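Local coordinates for protein EH1AB1 (Metagenome, PDB 6RKY) that probably hydrolyses carboxylic esters, acting as a serine hydrolase of the alpha/beta hydrolase fold related to the hormone-sensitive lipase family, at residues 99-104 / 130-135; 104-109 / 230-235; 172-177 / 201-206. One frame throughout, in Å; residues are numbered along the deposited sequence.

Contact 1: residues 99-104 / 130-135; sequences YYHGGG and SIDYRL. With ZK8 (hexyl-[2-(3-oxidanylpyridin-2-yl)pyridin-3-yl]oxy-phosphinic acid), chain F.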
loop_
_atom_site.group_PDB
_atom_site.type_symbol
_atom_site.label_atom_id
_atom_site.label_comp_id
_atom_site.label_asym_id
_atom_site.label_seq_id
_atom_site.Cartn_x
_atom_site.Cartn_y
_atom_site.Cartn_z
ATOM N N TYR A 99 -8.233 -17.294 -3.976
ATOM C CA TYR A 99 -8.288 -16.303 -5.082
ATOM C C TYR A 99 -9.470 -16.590 -5.991
ATOM O O TYR A 99 -9.554 -17.704 -6.503
ATOM C CB TYR A 99 -7.019 -16.301 -5.929
ATOM C CG TYR A 99 -6.973 -15.189 -6.950
ATOM C CD1 TYR A 99 -7.369 -15.406 -8.261
ATOM C CD2 TYR A 99 -6.553 -13.919 -6.601
ATOM C CE1 TYR A 99 -7.333 -14.389 -9.202
ATOM C CE2 TYR A 99 -6.526 -12.882 -7.523
ATOM C CZ TYR A 99 -6.909 -13.121 -8.832
ATOM O OH TYR A 99 -6.878 -12.118 -9.760
ATOM N N TYR A 100 -10.337 -15.589 -6.185
ATOM C CA TYR A 100 -11.547 -15.678 -7.040
ATOM C C TYR A 100 -11.313 -14.878 -8.332
ATOM O O TYR A 100 -11.252 -13.632 -8.285
ATOM C CB TYR A 100 -12.758 -15.179 -6.267
ATOM C CG TYR A 100 -13.013 -15.860 -4.949
ATOM C CD1 TYR A 100 -13.560 -17.130 -4.882
ATOM C CD2 TYR A 100 -12.746 -15.220 -3.757
ATOM C CE1 TYR A 100 -13.794 -17.752 -3.669
ATOM C CE2 TYR A 100 -12.985 -15.824 -2.534
ATOM C CZ TYR A 100 -13.519 -17.091 -2.488
ATOM O OH TYR A 100 -13.767 -17.668 -1.276
ATOM N N HIS A 101 -11.163 -15.569 -9.464
ATOM C CA HIS A 101 -10.897 -14.937 -10.782
ATOM C C HIS A 101 -12.038 -13.975 -11.121
ATOM O O HIS A 101 -13.074 -14.064 -10.469
ATOM C CB HIS A 101 -10.686 -16.005 -11.864
ATOM C CG HIS A 101 -11.934 -16.759 -12.189
ATOM N ND1 HIS A 101 -12.849 -16.288 -13.095
ATOM C CD2 HIS A 101 -12.426 -17.924 -11.709
ATOM C CE1 HIS A 101 -13.850 -17.143 -13.174
ATOM N NE2 HIS A 101 -13.620 -18.147 -12.320
ATOM N N GLY A 102 -11.823 -13.073 -12.084
ATOM C CA GLY A 102 -12.833 -12.137 -12.603
ATOM C C GLY A 102 -13.400 -12.589 -13.948
ATOM O O GLY A 102 -12.931 -13.612 -14.482
ATOM N N GLY A 103 -14.347 -11.816 -14.495
ATOM C CA GLY A 103 -15.082 -12.088 -15.748
ATOM C C GLY A 103 -16.582 -11.828 -15.620
ATOM O O GLY A 103 -17.354 -12.456 -16.366
ATOM N N GLY A 104 -17.004 -10.946 -14.717
ATOM C CA GLY A 104 -18.421 -10.565 -14.532
ATOM C C GLY A 104 -19.323 -11.744 -14.175
ATOM O O GLY A 104 -20.497 -11.702 -14.553
ATOM N N SER A 130 -6.693 -21.068 -6.154
ATOM C CA SER A 130 -7.624 -20.537 -7.184
ATOM C C SER A 130 -8.889 -21.402 -7.217
ATOM O O SER A 130 -8.775 -22.616 -7.325
ATOM C CB SER A 130 -6.951 -20.452 -8.519
ATOM O OG SER A 130 -7.666 -19.587 -9.368
ATOM N N ILE A 131 -10.058 -20.778 -7.106
ATOM C CA ILE A 131 -11.389 -21.444 -7.010
ATOM C C ILE A 131 -12.124 -21.331 -8.343
ATOM O O ILE A 131 -12.163 -20.242 -8.934
ATOM C CB ILE A 131 -12.214 -20.829 -5.872
ATOM C CG1 ILE A 131 -11.467 -20.941 -4.540
ATOM C CG2 ILE A 131 -13.610 -21.442 -5.823
ATOM C CD1 ILE A 131 -10.999 -22.340 -4.212
ATOM N N ASP A 132 -12.819 -22.418 -8.691
ATOM C CA ASP A 132 -13.581 -22.511 -9.956
ATOM C C ASP A 132 -15.073 -22.576 -9.636
ATOM O O ASP A 132 -15.636 -23.698 -9.534
ATOM C CB ASP A 132 -13.096 -23.735 -10.708
ATOM C CG ASP A 132 -12.938 -23.545 -12.208
ATOM O OD1 ASP A 132 -12.981 -22.381 -12.671
ATOM O OD2 ASP A 132 -12.735 -24.570 -12.906
ATOM N N TYR A 133 -15.684 -21.412 -9.447
ATOM C CA TYR A 133 -17.091 -21.246 -9.009
ATOM C C TYR A 133 -18.007 -21.378 -10.230
ATOM O O TYR A 133 -17.554 -21.293 -11.371
ATOM C CB TYR A 133 -17.241 -19.914 -8.273
ATOM C CG TYR A 133 -16.705 -18.706 -9.001
ATOM C CD1 TYR A 133 -15.414 -18.244 -8.795
ATOM C CD2 TYR A 133 -17.501 -18.017 -9.900
ATOM C CE1 TYR A 133 -14.926 -17.129 -9.462
ATOM C CE2 TYR A 133 -17.040 -16.896 -10.568
ATOM C CZ TYR A 133 -15.751 -16.444 -10.345
ATOM O OH TYR A 133 -15.351 -15.332 -11.035
ATOM N N ARG A 134 -19.290 -21.600 -9.974
ATOM C CA ARG A 134 -20.323 -21.732 -11.032
ATOM C C ARG A 134 -20.521 -20.371 -11.713
ATOM O O ARG A 134 -20.489 -19.335 -11.003
ATOM C CB ARG A 134 -21.625 -22.254 -10.429
ATOM C CG ARG A 134 -21.637 -23.758 -10.196
ATOM C CD ARG A 134 -22.946 -24.184 -9.561
ATOM N NE ARG A 134 -23.022 -23.717 -8.183
ATOM C CZ ARG A 134 -24.143 -23.404 -7.528
ATOM N NH1 ARG A 134 -25.318 -23.510 -8.124
ATOM N NH2 ARG A 134 -24.080 -22.985 -6.273
ATOM N N LEU A 135 -20.716 -20.377 -13.036
ATOM C CA LEU A 135 -20.874 -19.146 -13.858
ATOM C C LEU A 135 -22.313 -19.039 -14.363
ATOM O O LEU A 135 -22.987 -20.099 -14.505
ATOM C CB LEU A 135 -19.899 -19.199 -15.033
ATOM C CG LEU A 135 -18.426 -19.347 -14.638
ATOM C CD1 LEU A 135 -17.575 -19.698 -15.839
ATOM C CD2 LEU A 135 -17.902 -18.083 -13.966
HETATM C C10 ZK8 F . -9.898 -9.625 -16.477
HETATM C C11 ZK8 F . -10.388 -9.514 -15.178
HETATM C C12 ZK8 F . -11.728 -9.158 -14.954
HETATM C C13 ZK8 F . -12.770 -8.804 -18.532
HETATM C C14 ZK8 F . -14.087 -8.293 -18.702
HETATM C C15 ZK8 F . -14.637 -8.153 -19.985
HETATM C C16 ZK8 F . -13.900 -8.524 -21.124
HETATM C C17 ZK8 F . -12.602 -9.031 -20.975
HETATM P P01 ZK8 F . -14.549 -8.315 -14.220
HETATM C C01 ZK8 F . -15.590 -6.874 -14.404
HETATM C C07 ZK8 F . -12.612 -8.887 -16.023
HETATM N N01 ZK8 F . -10.812 -9.360 -17.395
HETATM C C02 ZK8 F . -17.084 -7.080 -14.180
HETATM C C08 ZK8 F . -12.099 -9.001 -17.363
HETATM N N02 ZK8 F . -12.209 -9.110 -19.708
HETATM O O02 ZK8 F . -14.901 -7.897 -17.607
HETATM C C03 ZK8 F . -17.669 -6.186 -13.083
HETATM O O03 ZK8 F . -13.987 -8.498 -15.742
HETATM C C04 ZK8 F . -19.195 -6.108 -13.185
HETATM C C05 ZK8 F . -19.890 -7.041 -12.180
HETATM C C06 ZK8 F . -21.080 -7.748 -12.827
HETATM O O1 ZK8 F . -15.244 -9.491 -13.589
#
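His-101 and Tyr-133 meet where two neighbouring parallel strands of the alpha/beta hydrolase sheet run out into loops; strands 94-100 and 127-132 form a beta-alpha-beta unit with helix 114-124 between them. In the sheet itself, Ile-131 N donates to Tyr-99 O (3.2 Å), while Tyr-100 N turns to Gly-172 on the strand that flanks the other side. Beside this bond, CG1 of Ile-131 lies 4.0 Å from CE1 of Tyr-100, the two side chains running the same way.

Past the strand ends the side chains take over the bonding. The His-101 and Tyr-133 rings form an offset stack, centroids 4.3 Å apart and planes at 10°, with the phenol oxygen over the rim of one imidazole face. In its own ring plane, Tyr-133 OH donates to His-101 O at 2.7 Å, coming from above the carbonyl plane. Tyr-133 thus grips His-101 twice, at the imidazole face and at the backbone carbonyl. His-101 CG sits between the backbone N and the carbonyl carbon (chi1 69°), which lays the imidazole against Tyr-133 with ND1 near Gly-102 O: ND1 gives its N-H to that oxygen, 3.0 Å away and close to the imidazole plane, in a nearly straight bond of 169°.

These bonds occupy the carbonyls of His-101 and Gly-102; farther along the His-Gly-Gly-Gly loop, N-H groups face the inhibitor, as in the oxyanion hole of hormone-sensitive lipase relatives. The phosphonyl oxygen O1 of ZK8 accepts from Gly-103 N at 2.7 Å and from Gly-104 N at 2.5 Å.

Contact 2: residues 104-109 / 230-235; sequences GFVIGN and DWFWEA. With ZK8 (hexyl-[2-(3-oxidanylpyridin-2-yl)pyridin-3-yl]oxy-phosphinic acid), chain F.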
loop_
_atom_site.group_PDB
_atom_site.type_symbol
_atom_site.label_atom_id
_atom_site.label_comp_id
_atom_site.label_asym_id
_atom_site.label_seq_id
_atom_site.Cartn_x
_atom_site.Cartn_y
_atom_site.Cartn_z
ATOM N N GLY A 104 -17.004 -10.946 -14.717
ATOM C CA GLY A 104 -18.421 -10.565 -14.532
ATOM C C GLY A 104 -19.323 -11.744 -14.175
ATOM O O GLY A 104 -20.497 -11.702 -14.553
ATOM N N PHE A 105 -18.806 -12.737 -13.453
ATOM C CA PHE A 105 -19.537 -13.963 -13.032
ATOM C C PHE A 105 -20.012 -14.764 -14.255
ATOM O O PHE A 105 -20.903 -15.602 -14.090
ATOM C CB PHE A 105 -20.732 -13.612 -12.143
ATOM C CG PHE A 105 -20.382 -12.801 -10.920
ATOM C CD1 PHE A 105 -19.842 -13.404 -9.790
ATOM C CD2 PHE A 105 -20.594 -11.430 -10.901
ATOM C CE1 PHE A 105 -19.508 -12.646 -8.679
ATOM C CE2 PHE A 105 -20.262 -10.685 -9.780
ATOM C CZ PHE A 105 -19.725 -11.296 -8.673
ATOM N N VAL A 106 -19.420 -14.540 -15.433
ATOM C CA VAL A 106 -19.840 -15.195 -16.705
ATOM C C VAL A 106 -18.653 -15.885 -17.386
ATOM O O VAL A 106 -18.805 -17.044 -17.803
ATOM C CB VAL A 106 -20.487 -14.176 -17.646
ATOM C CG1 VAL A 106 -20.749 -14.778 -19.013
ATOM C CG2 VAL A 106 -21.766 -13.601 -17.049
ATOM N N ILE A 107 -17.534 -15.176 -17.560
ATOM C CA ILE A 107 -16.311 -15.707 -18.233
ATOM C C ILE A 107 -15.202 -15.886 -17.189
ATOM O O ILE A 107 -15.478 -15.710 -15.983
ATOM C CB ILE A 107 -15.890 -14.805 -19.416
ATOM C CG1 ILE A 107 -15.435 -13.414 -18.962
ATOM C CG2 ILE A 107 -17.002 -14.736 -20.461
ATOM C CD1 ILE A 107 -14.782 -12.604 -20.072
ATOM N N GLY A 108 -14.010 -16.273 -17.644
ATOM C CA GLY A 108 -12.848 -16.566 -16.786
ATOM C C GLY A 108 -12.952 -17.938 -16.156
ATOM O O GLY A 108 -14.064 -18.501 -16.111
ATOM N N ASN A 109 -11.819 -18.444 -15.664
ATOM C CA ASN A 109 -11.672 -19.769 -15.003
ATOM C C ASN A 109 -10.254 -19.851 -14.423
ATOM O O ASN A 109 -9.498 -18.869 -14.547
ATOM C CB ASN A 109 -11.990 -20.909 -15.979
ATOM C CG ASN A 109 -11.114 -20.872 -17.211
ATOM O OD1 ASN A 109 -9.894 -20.778 -17.107
ATOM N ND2 ASN A 109 -11.712 -20.931 -18.385
ATOM N N ASP A 230 -23.372 -4.688 -19.448
ATOM C CA ASP A 230 -24.805 -5.017 -19.680
ATOM C C ASP A 230 -24.909 -6.501 -20.070
ATOM O O ASP A 230 -25.820 -7.215 -19.573
ATOM C CB ASP A 230 -25.424 -4.105 -20.744
ATOM C CG ASP A 230 -25.544 -2.641 -20.339
ATOM O OD1 ASP A 230 -25.683 -1.795 -21.247
ATOM O OD2 ASP A 230 -25.504 -2.342 -19.129
ATOM N N TRP A 231 -23.990 -6.945 -20.925
ATOM C CA TRP A 231 -23.899 -8.346 -21.415
ATOM C C TRP A 231 -23.704 -9.303 -20.228
ATOM O O TRP A 231 -24.431 -10.318 -20.179
ATOM C CB TRP A 231 -22.774 -8.438 -22.445
ATOM C CG TRP A 231 -22.661 -9.731 -23.184
ATOM C CD1 TRP A 231 -23.371 -10.126 -24.284
ATOM C CD2 TRP A 231 -21.702 -10.771 -22.935
ATOM N NE1 TRP A 231 -22.933 -11.347 -24.718
ATOM C CE2 TRP A 231 -21.909 -11.763 -23.916
ATOM C CE3 TRP A 231 -20.704 -10.962 -21.976
ATOM C CZ2 TRP A 231 -21.151 -12.929 -23.957
ATOM C CZ3 TRP A 231 -19.953 -12.117 -22.016
ATOM C CH2 TRP A 231 -20.180 -13.088 -22.989
ATOM N N PHE A 232 -22.796 -8.985 -19.291
ATOM C CA PHE A 232 -22.598 -9.765 -18.043
ATOM C C PHE A 232 -23.879 -9.728 -17.205
ATOM O O PHE A 232 -24.290 -10.774 -16.690
ATOM C CB PHE A 232 -21.419 -9.258 -17.213
ATOM C CG PHE A 232 -20.077 -9.402 -17.884
ATOM C CD1 PHE A 232 -19.677 -10.610 -18.422
ATOM C CD2 PHE A 232 -19.209 -8.322 -17.967
ATOM C CE1 PHE A 232 -18.449 -10.733 -19.048
ATOM C CE2 PHE A 232 -17.976 -8.445 -18.587
ATOM C CZ PHE A 232 -17.599 -9.652 -19.131
ATOM N N TRP A 233 -24.475 -8.542 -17.079
ATOM C CA TRP A 233 -25.687 -8.282 -16.259
ATOM C C TRP A 233 -26.879 -9.104 -16.782
ATOM O O TRP A 233 -27.539 -9.779 -15.951
ATOM C CB TRP A 233 -25.997 -6.780 -16.211
ATOM C CG TRP A 233 -26.906 -6.442 -15.074
ATOM C CD1 TRP A 233 -28.257 -6.235 -15.120
ATOM C CD2 TRP A 233 -26.526 -6.362 -13.688
ATOM N NE1 TRP A 233 -28.739 -6.012 -13.858
ATOM C CE2 TRP A 233 -27.701 -6.074 -12.960
ATOM C CE3 TRP A 233 -25.312 -6.499 -13.000
ATOM C CZ2 TRP A 233 -27.686 -5.910 -11.576
ATOM C CZ3 TRP A 233 -25.298 -6.344 -11.630
ATOM C CH2 TRP A 233 -26.471 -6.042 -10.931
ATOM N N GLU A 234 -27.135 -9.054 -18.093
ATOM C CA GLU A 234 -28.154 -9.887 -18.795
ATOM C C GLU A 234 -28.108 -11.316 -18.230
ATOM O O GLU A 234 -29.190 -11.857 -17.887
ATOM C CB GLU A 234 -27.929 -9.876 -20.316
ATOM C CG GLU A 234 -28.788 -8.852 -21.067
ATOM C CD GLU A 234 -28.230 -8.255 -22.363
ATOM O OE1 GLU A 234 -27.572 -8.988 -23.143
ATOM O OE2 GLU A 234 -28.459 -7.045 -22.595
ATOM N N ALA A 235 -26.900 -11.885 -18.108
ATOM C CA ALA A 235 -26.647 -13.302 -17.758
ATOM C C ALA A 235 -26.679 -13.532 -16.236
ATOM O O ALA A 235 -27.185 -14.591 -15.789
ATOM C CB ALA A 235 -25.318 -13.711 -18.332
HETATM C C10 ZK8 F . -9.898 -9.625 -16.477
HETATM C C11 ZK8 F . -10.388 -9.514 -15.178
HETATM C C12 ZK8 F . -11.728 -9.158 -14.954
HETATM C C13 ZK8 F . -12.770 -8.804 -18.532
HETATM C C14 ZK8 F . -14.087 -8.293 -18.702
HETATM C C15 ZK8 F . -14.637 -8.153 -19.985
HETATM C C16 ZK8 F . -13.900 -8.524 -21.124
HETATM C C17 ZK8 F . -12.602 -9.031 -20.975
HETATM P P01 ZK8 F . -14.549 -8.315 -14.220
HETATM C C01 ZK8 F . -15.590 -6.874 -14.404
HETATM C C07 ZK8 F . -12.612 -8.887 -16.023
HETATM N N01 ZK8 F . -10.812 -9.360 -17.395
HETATM C C02 ZK8 F . -17.084 -7.080 -14.180
HETATM C C08 ZK8 F . -12.099 -9.001 -17.363
HETATM N N02 ZK8 F . -12.209 -9.110 -19.708
HETATM O O02 ZK8 F . -14.901 -7.897 -17.607
HETATM C C03 ZK8 F . -17.669 -6.186 -13.083
HETATM O O03 ZK8 F . -13.987 -8.498 -15.742
HETATM C C04 ZK8 F . -19.195 -6.108 -13.185
HETATM C C05 ZK8 F . -19.890 -7.041 -12.180
HETATM C C06 ZK8 F . -21.080 -7.748 -12.827
HETATM O O1 ZK8 F . -15.244 -9.491 -13.589
#
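Phe-232 projects from helix 226-236 into the bend of the 104-109 loop and lays one face of its ring against Gly-104. The CA of Gly-104 stands 4.1 Å from the ring centroid, 19° off the normal, a CH-pi contact over the face. The glycine is the hollow here: a CB on it would point straight into the phenyl ring. With CG anti to its own carbonyl carbon (chi1 -64°), Phe-232 points its ring over Gly-104, and the outer end borders the inhibitor, CZ being 3.4 Å from ZK8 C15, which lies in the ring plane.

Val-106 is the bump in return. Its CB meets the edge of the Phe-232 ring, 3.7 Å from CD1, while its two methyls spread along the helix: CG2 reaches Ala-235 CB at 3.8 Å, and CG1 comes to 4.1 Å from Trp-231 CZ3. The next residue, Ile-107, crosses Phe-232 at about a right angle, its CG1 lying 4.0 Å from CE1, and sets CG2 near the plane of the Trp-231 indole at its edge. Cutting Phe-232 back to an alanine is likely to leave a gap between the helix and the loop at Gly-104 and Ile-107, and to remove the wall beside the hydroxypyridine ring of the inhibitor.

No hydrogen bond crosses this apolar interface; the indole nitrogen of Trp-231 bonds to Leu-41 O instead. The loop, which links strand 94-100 to helix 114-124, is thus wedged between layers: helix 226-236 lies against Val-106, helix 43-55 packs on Ile-107 through Val-50, and Phe-105 is inserted between helices 143-156 and 176-190.

Contact 3: residues 172-177 / 201-206; sequences GGDSAG and LIYPAT. With ZK8 (hexyl-[2-(3-oxidanylpyridin-2-yl)pyridin-3-yl]oxy-phosphinic acid), chain F.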
loop_
_atom_site.group_PDB
_atom_site.type_symbol
_atom_site.label_atom_id
_atom_site.label_comp_id
_atom_site.label_asym_id
_atom_site.label_seq_id
_atom_site.Cartn_x
_atom_site.Cartn_y
_atom_site.Cartn_z
ATOM N N GLY A 172 -9.314 -12.997 -1.742
ATOM C CA GLY A 172 -9.089 -11.916 -2.712
ATOM C C GLY A 172 -9.577 -12.293 -4.094
ATOM O O GLY A 172 -10.099 -13.401 -4.260
ATOM N N GLY A 173 -9.438 -11.379 -5.046
ATOM C CA GLY A 173 -9.912 -11.564 -6.424
ATOM C C GLY A 173 -9.831 -10.270 -7.199
ATOM O O GLY A 173 -9.440 -9.258 -6.601
ATOM N N ASP A 174 -10.223 -10.316 -8.478
ATOM C CA ASP A 174 -10.198 -9.166 -9.422
ATOM C C ASP A 174 -11.577 -9.008 -10.088
ATOM O O ASP A 174 -12.184 -10.020 -10.475
ATOM C CB ASP A 174 -9.044 -9.361 -10.401
ATOM C CG ASP A 174 -9.322 -10.469 -11.390
ATOM O OD1 ASP A 174 -9.248 -11.645 -10.988
ATOM O OD2 ASP A 174 -9.649 -10.140 -12.546
ATOM N N SER A 175 -12.028 -7.762 -10.228
ATOM C CA SER A 175 -13.427 -7.363 -10.640
ATOM C C SER A 175 -14.508 -8.153 -9.899
ATOM O O SER A 175 -14.692 -7.935 -8.701
ATOM C CB SER A 175 -13.696 -6.971 -12.104
ATOM O OG SER A 175 -13.375 -7.836 -13.197
ATOM N N ALA A 176 -15.201 -9.055 -10.595
ATOM C CA ALA A 176 -16.274 -9.910 -10.022
ATOM C C ALA A 176 -15.722 -10.753 -8.853
ATOM O O ALA A 176 -16.421 -10.899 -7.834
ATOM C CB ALA A 176 -16.860 -10.777 -11.108
ATOM N N GLY A 177 -14.506 -11.289 -8.996
ATOM C CA GLY A 177 -13.762 -11.974 -7.918
ATOM C C GLY A 177 -13.480 -11.061 -6.731
ATOM O O GLY A 177 -13.491 -11.551 -5.590
ATOM N N LEU A 201 -8.519 -6.841 -2.674
ATOM C CA LEU A 201 -9.516 -6.395 -3.665
ATOM C C LEU A 201 -8.825 -5.671 -4.829
ATOM O O LEU A 201 -8.459 -4.485 -4.684
ATOM C CB LEU A 201 -10.524 -5.476 -2.981
ATOM C CG LEU A 201 -11.112 -5.970 -1.668
ATOM C CD1 LEU A 201 -12.172 -4.986 -1.165
ATOM C CD2 LEU A 201 -11.696 -7.380 -1.819
ATOM N N ILE A 202 -8.677 -6.365 -5.957
ATOM C CA ILE A 202 -8.079 -5.835 -7.215
ATOM C C ILE A 202 -9.227 -5.298 -8.072
ATOM O O ILE A 202 -10.064 -6.106 -8.541
ATOM C CB ILE A 202 -7.256 -6.938 -7.917
ATOM C CG1 ILE A 202 -6.306 -7.654 -6.952
ATOM C CG2 ILE A 202 -6.525 -6.381 -9.134
ATOM C CD1 ILE A 202 -5.431 -6.725 -6.143
ATOM N N TYR A 203 -9.293 -3.969 -8.206
ATOM C CA TYR A 203 -10.330 -3.201 -8.955
ATOM C C TYR A 203 -11.664 -3.935 -8.814
ATOM O O TYR A 203 -12.280 -4.276 -9.815
ATOM C CB TYR A 203 -9.872 -2.845 -10.379
ATOM C CG TYR A 203 -9.148 -3.908 -11.162
ATOM C CD1 TYR A 203 -9.782 -5.094 -11.490
ATOM C CD2 TYR A 203 -7.854 -3.706 -11.638
ATOM C CE1 TYR A 203 -9.146 -6.065 -12.243
ATOM C CE2 TYR A 203 -7.201 -4.668 -12.389
ATOM C CZ TYR A 203 -7.847 -5.859 -12.686
ATOM O OH TYR A 203 -7.190 -6.810 -13.428
ATOM N N PRO A 204 -12.169 -4.141 -7.567
ATOM C CA PRO A 204 -13.441 -4.828 -7.333
ATOM C C PRO A 204 -14.676 -4.041 -7.793
ATOM O O PRO A 204 -14.561 -2.836 -7.988
ATOM C CB PRO A 204 -13.527 -4.931 -5.813
ATOM C CG PRO A 204 -12.747 -3.728 -5.329
ATOM C CD PRO A 204 -11.585 -3.653 -6.300
ATOM N N ALA A 205 -15.806 -4.751 -7.942
ATOM C CA ALA A 205 -17.162 -4.222 -8.228
ATOM C C ALA A 205 -17.988 -4.263 -6.945
ATOM O O ALA A 205 -18.366 -5.347 -6.546
ATOM C CB ALA A 205 -17.815 -5.016 -9.339
ATOM N N THR A 206 -18.267 -3.114 -6.335
ATOM C CA THR A 206 -18.846 -3.008 -4.973
ATOM C C THR A 206 -20.226 -2.330 -4.988
ATOM O O THR A 206 -20.843 -2.258 -3.900
ATOM C CB THR A 206 -17.883 -2.265 -4.034
ATOM O OG1 THR A 206 -17.748 -0.914 -4.481
ATOM C CG2 THR A 206 -16.511 -2.910 -3.946
HETATM C C10 ZK8 F . -9.898 -9.625 -16.477
HETATM C C11 ZK8 F . -10.388 -9.514 -15.178
HETATM C C12 ZK8 F . -11.728 -9.158 -14.954
HETATM C C13 ZK8 F . -12.770 -8.804 -18.532
HETATM C C14 ZK8 F . -14.087 -8.293 -18.702
HETATM C C15 ZK8 F . -14.637 -8.153 -19.985
HETATM C C16 ZK8 F . -13.900 -8.524 -21.124
HETATM C C17 ZK8 F . -12.602 -9.031 -20.975
HETATM P P01 ZK8 F . -14.549 -8.315 -14.220
HETATM C C01 ZK8 F . -15.590 -6.874 -14.404
HETATM C C07 ZK8 F . -12.612 -8.887 -16.023
HETATM N N01 ZK8 F . -10.812 -9.360 -17.395
HETATM C C02 ZK8 F . -17.084 -7.080 -14.180
HETATM C C08 ZK8 F . -12.099 -9.001 -17.363
HETATM N N02 ZK8 F . -12.209 -9.110 -19.708
HETATM O O02 ZK8 F . -14.901 -7.897 -17.607
HETATM C C03 ZK8 F . -17.669 -6.186 -13.083
HETATM O O03 ZK8 F . -13.987 -8.498 -15.742
HETATM C C04 ZK8 F . -19.195 -6.108 -13.185
HETATM C C05 ZK8 F . -19.890 -7.041 -12.180
HETATM C C06 ZK8 F . -21.080 -7.748 -12.827
HETATM O O1 ZK8 F . -15.244 -9.491 -13.589
#
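Ser-175, whose CA rests 3.4 Å from Tyr-203 O, carries the inhibitor: its OG is bonded covalently to ZK8 P01 at 1.6 Å. From the start of helix 176-190, Ala-176 N donates to O1 of ZK8 (3.0 Å), joining the N-H groups of Gly-103 and Gly-104 on that oxygen. Ala-205 CB lines the hexyl chain, 3.9 Å from C03.

Behind the serine, the backbone is tied to the neighbouring strand. Ser-175 N donates to Ile-202 O at 3.1 Å, and Ile-202 N in turn to Gly-173 O, also at 3.1 Å; the bond from Ala-205 N to Ser-175 O is weak. Tyr-203 brings CE1 to 3.8 Å from Asp-174 CB, and Ile-202 CG2 sits over the centre of the tyrosine's ring. Farther out, His-300 meets that ring and makes a weak bond to Ser-175 OG through NE2, consistent with a triad completed by Asp-270.

Ser-175 takes a positive phi (46°) as the chain turns from strand into helix, and a CB on Gly-173 would run into Gly-177 O. This strand-serine-helix turn, with Gly-173 and Gly-177 two residues either side of the serine, matches the nucleophile elbow (GxSxG) of alpha/beta hydrolases, and the covalent bond to phosphorus supports that reading.

All three contacts are buried and converge on the same inhibitor, two from the sheet and its loops and one from the helix over them. Contact 3 lies deepest, its centre about 4 Å from the centre of the chain; the centre of contact 1 is about 8 Å from that point and that of contact 2 about 13 Å. Strands 94-100 and 169-174 are neighbours, linking contacts 1 and 3, where Tyr-99 OH makes a weak hydrogen bond to Asp-174 OD1. Backbone bonding dominates contact 3, while contact 1 adds a single backbone bond to side-chain bonding and a ring stack. Between its two segments contact 2 is apolar; it continues from contact 1 through the shared Gly-104.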